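Local coordinates for chitin oligosaccharide binding protein NagB2 (Paenibacillus sp. FPU-7, PDB 7EHU), which binds short chitin oligosaccharides, N-acetylglucosamine dimers and trimers, probably as the extracellular solute-binding component of a sugar uptake system, at residues G150-T155 with W277-I282. Residues are numbered along the deposited sequence; the frame is centred on the assembly and turned at random.
Sequences GFYYNT and WATSAI. With NAG (2-acetamido-2-deoxy-beta-D-glucopyranose), chain B; NAG (2-acetamido-2-deoxy-beta-D-glucopyranose), chain C; NAG (2-acetamido-2-deoxy-beta-D-glucopyranose), chain D.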
loop_
_atom_site.group_PDB
_atom_site.type_symbol
_atom_site.label_atom_id
_atom_site.label_comp_id
_atom_site.label_asym_id
_atom_site.label_seq_id
_atom_site.Cartn_x
_atom_site.Cartn_y
_atom_site.Cartn_z
ATOM N N GLY A 150 0.053 2.317 -9.449
ATOM C CA GLY A 150 0.180 2.761 -10.823
ATOM C C GLY A 150 -0.044 4.255 -10.892
ATOM O O GLY A 150 -0.155 4.921 -9.867
ATOM N N PHE A 151 -0.097 4.782 -12.118
ATOM C CA PHE A 151 -0.266 6.216 -12.350
ATOM C C PHE A 151 -1.729 6.578 -12.563
ATOM O O PHE A 151 -2.319 6.233 -13.588
ATOM C CB PHE A 151 0.532 6.682 -13.565
ATOM C CG PHE A 151 2.011 6.764 -13.341
ATOM C CD1 PHE A 151 2.581 7.837 -12.679
ATOM C CD2 PHE A 151 2.839 5.753 -13.803
ATOM C CE1 PHE A 151 3.955 7.908 -12.482
ATOM C CE2 PHE A 151 4.205 5.825 -13.621
ATOM C CZ PHE A 151 4.761 6.901 -12.965
ATOM N N TYR A 152 -2.303 7.296 -11.610
ATOM C CA TYR A 152 -3.488 8.080 -11.894
ATOM C C TYR A 152 -3.045 9.289 -12.723
ATOM O O TYR A 152 -1.973 9.852 -12.485
ATOM C CB TYR A 152 -4.090 8.581 -10.589
ATOM C CG TYR A 152 -4.664 7.510 -9.693
ATOM C CD1 TYR A 152 -5.994 7.121 -9.788
ATOM C CD2 TYR A 152 -3.873 6.908 -8.713
ATOM C CE1 TYR A 152 -6.534 6.168 -8.933
ATOM C CE2 TYR A 152 -4.389 5.974 -7.882
ATOM C CZ TYR A 152 -5.718 5.609 -7.977
ATOM O OH TYR A 152 -6.210 4.666 -7.097
ATOM N N TYR A 153 -3.843 9.701 -13.704
ATOM C CA TYR A 153 -3.442 10.843 -14.515
ATOM C C TYR A 153 -4.647 11.677 -14.923
ATOM O O TYR A 153 -5.787 11.210 -14.984
ATOM C CB TYR A 153 -2.571 10.426 -15.713
ATOM C CG TYR A 153 -3.308 9.961 -16.948
ATOM C CD1 TYR A 153 -3.749 8.647 -17.065
ATOM C CD2 TYR A 153 -3.491 10.810 -18.037
ATOM C CE1 TYR A 153 -4.367 8.204 -18.204
ATOM C CE2 TYR A 153 -4.115 10.371 -19.194
ATOM C CZ TYR A 153 -4.543 9.065 -19.276
ATOM O OH TYR A 153 -5.154 8.646 -20.422
ATOM N N ASN A 154 -4.360 12.948 -15.162
ATOM C CA ASN A 154 -5.357 13.937 -15.546
ATOM C C ASN A 154 -5.435 13.991 -17.066
ATOM O O ASN A 154 -4.495 14.430 -17.731
ATOM C CB ASN A 154 -4.969 15.263 -14.915
ATOM C CG ASN A 154 -5.992 16.337 -15.131
ATOM O OD1 ASN A 154 -6.585 16.447 -16.208
ATOM N ND2 ASN A 154 -6.258 17.100 -14.085
ATOM N N THR A 155 -6.555 13.519 -17.601
ATOM C CA THR A 155 -6.702 13.428 -19.044
ATOM C C THR A 155 -6.821 14.810 -19.671
ATOM O O THR A 155 -6.456 14.987 -20.840
ATOM C CB THR A 155 -7.930 12.577 -19.399
ATOM O OG1 THR A 155 -9.082 13.021 -18.658
ATOM C CG2 THR A 155 -7.688 11.109 -19.090
ATOM N N TRP A 277 -6.047 2.268 -3.138
ATOM C CA TRP A 277 -6.778 2.783 -1.976
ATOM C C TRP A 277 -6.934 4.300 -2.005
ATOM O O TRP A 277 -7.666 4.842 -1.173
ATOM C CB TRP A 277 -6.044 2.342 -0.678
ATOM C CG TRP A 277 -4.657 2.939 -0.625
ATOM C CD1 TRP A 277 -4.328 4.244 -0.359
ATOM C CD2 TRP A 277 -3.415 2.280 -0.919
ATOM N NE1 TRP A 277 -2.979 4.443 -0.482
ATOM C CE2 TRP A 277 -2.394 3.248 -0.826
ATOM C CE3 TRP A 277 -3.073 0.966 -1.250
ATOM C CZ2 TRP A 277 -1.062 2.941 -1.070
ATOM C CZ3 TRP A 277 -1.751 0.662 -1.482
ATOM C CH2 TRP A 277 -0.757 1.642 -1.382
ATOM N N ALA A 278 -6.308 4.975 -2.974
ATOM C CA ALA A 278 -6.442 6.423 -3.123
ATOM C C ALA A 278 -7.648 6.816 -3.964
ATOM O O ALA A 278 -7.973 8.004 -4.037
ATOM C CB ALA A 278 -5.184 6.991 -3.800
ATOM N N THR A 279 -8.311 5.854 -4.624
ATOM C CA THR A 279 -9.348 6.198 -5.599
ATOM C C THR A 279 -10.430 7.087 -5.008
ATOM O O THR A 279 -10.885 8.033 -5.663
ATOM C CB THR A 279 -9.954 4.930 -6.196
ATOM O OG1 THR A 279 -8.953 4.287 -6.973
ATOM C CG2 THR A 279 -11.163 5.233 -7.084
ATOM N N SER A 280 -10.888 6.779 -3.789
ATOM C CA SER A 280 -11.998 7.549 -3.235
ATOM C C SER A 280 -11.643 9.031 -3.131
ATOM O O SER A 280 -12.498 9.896 -3.342
ATOM C CB SER A 280 -12.413 7.036 -1.857
ATOM O OG SER A 280 -11.314 7.062 -0.963
ATOM N N ALA A 281 -10.392 9.353 -2.776
ATOM C CA ALA A 281 -10.011 10.755 -2.668
ATOM C C ALA A 281 -10.015 11.422 -4.031
ATOM O O ALA A 281 -10.355 12.602 -4.149
ATOM C CB ALA A 281 -8.638 10.874 -2.014
ATOM N N ILE A 282 -9.637 10.672 -5.073
ATOM C CA ILE A 282 -9.570 11.182 -6.441
ATOM C C ILE A 282 -10.948 11.336 -7.061
ATOM O O ILE A 282 -11.113 12.138 -7.985
ATOM C CB ILE A 282 -8.594 10.283 -7.222
ATOM C CG1 ILE A 282 -7.179 10.518 -6.673
ATOM C CG2 ILE A 282 -8.654 10.547 -8.702
ATOM C CD1 ILE A 282 -6.186 9.475 -7.028
HETATM C C1 NAG B . -9.012 4.341 2.891
HETATM C C2 NAG B . -7.720 5.171 2.781
HETATM C C3 NAG B . -6.517 4.272 2.527
HETATM C C4 NAG B . -6.522 3.031 3.414
HETATM C C5 NAG B . -7.904 2.397 3.474
HETATM C C6 NAG B . -7.993 1.251 4.449
HETATM C C7 NAG B . -7.902 7.450 1.820
HETATM C C8 NAG B . -8.047 8.233 0.540
HETATM N N2 NAG B . -7.852 6.120 1.687
HETATM O O1 NAG B . -10.081 5.147 3.248
HETATM O O3 NAG B . -5.337 5.053 2.707
HETATM O O4 NAG B . -5.712 2.036 2.791
HETATM O O5 NAG B . -8.868 3.373 3.872
HETATM O O6 NAG B . -7.433 1.588 5.707
HETATM O O7 NAG B . -7.804 7.998 2.920
HETATM C C1 NAG C . -4.409 1.807 3.306
HETATM C C2 NAG C . -3.957 0.500 2.680
HETATM C C3 NAG C . -2.477 0.247 2.953
HETATM C C4 NAG C . -1.629 1.471 2.638
HETATM C C5 NAG C . -2.229 2.678 3.347
HETATM C C6 NAG C . -1.519 3.980 3.070
HETATM C C7 NAG C . -5.758 -1.202 2.561
HETATM C C8 NAG C . -6.448 -2.296 3.309
HETATM N N2 NAG C . -4.745 -0.606 3.207
HETATM O O3 NAG C . -2.086 -0.872 2.173
HETATM O O4 NAG C . -0.313 1.281 3.152
HETATM O O5 NAG C . -3.580 2.845 2.900
HETATM O O6 NAG C . -2.080 5.037 3.842
HETATM O O7 NAG C . -6.089 -0.891 1.421
HETATM C C1 NAG D . 0.727 1.114 2.231
HETATM C C2 NAG D . 2.024 1.106 3.003
HETATM C C3 NAG D . 3.193 0.738 2.091
HETATM C C4 NAG D . 2.909 -0.577 1.373
HETATM C C5 NAG D . 1.566 -0.507 0.652
HETATM C C6 NAG D . 1.165 -1.814 0.000
HETATM C C7 NAG D . 2.277 2.509 4.996
HETATM C C8 NAG D . 2.575 3.888 5.519
HETATM N N2 NAG D . 2.271 2.375 3.668
HETATM O O3 NAG D . 4.366 0.643 2.890
HETATM O O4 NAG D . 3.904 -0.871 0.397
HETATM O O5 NAG D . 0.541 -0.146 1.591
HETATM O O6 NAG D . 1.049 -2.864 0.949
HETATM O O7 NAG D . 2.064 1.555 5.745
#
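Tyr152 reaches from strand 138-154 to helix 279-283, the one residue of 150-155 that touches 277-282, through its ring and hydroxyl. CD1 of Ile282 sits over the ring centre, 3.6 Å from the centroid and 10° off the normal, a CH-pi contact made almost straight down onto the face. Beyond the ring, the phenol OH meets Thr279 OG1 at 2.8 Å, with OG1 at the ring edge, in its plane. With CG anti to the carbonyl carbon (chi1 -67°), Tyr152 extends toward the helix. The phenol also bonds Gly275 O, joining strand 138-154 to the end of strand 271-275, while Thr279 turns its hydroxyl back to Ser276 O of the same turn. Two hydroxyl protons must serve these three links, so one is probably shared or weaker. Phe264 and Leu370 help to bury this side.

Packing is slacker toward Ala278, whose CB stays 4.3 Å from Tyr152 CE2. One residue earlier the chain faces the sugar pocket: Trp277 O accepts a nearly straight bond from N2 of the chain B NAG (3.1 Å, 170°). The indole lays one face against the chain C NAG, with sugar C4 3.8 Å above its plane, while Trp277 CH2 approaches O5 of the chain D NAG at 3.7 Å. Trp277 NE1 is hydrogen-bonded to Tyr257 OH, which helps fix the indole's rotation. With an alanine in place of Trp277, the chain C sugar would probably lose its flat surface and Tyr257 OH its indole N-H partner. The chemistry thus divides at the turn, buried hydroxyls and a CH-pi contact behind an aromatic surface suited to N-acetylglucosamine rings.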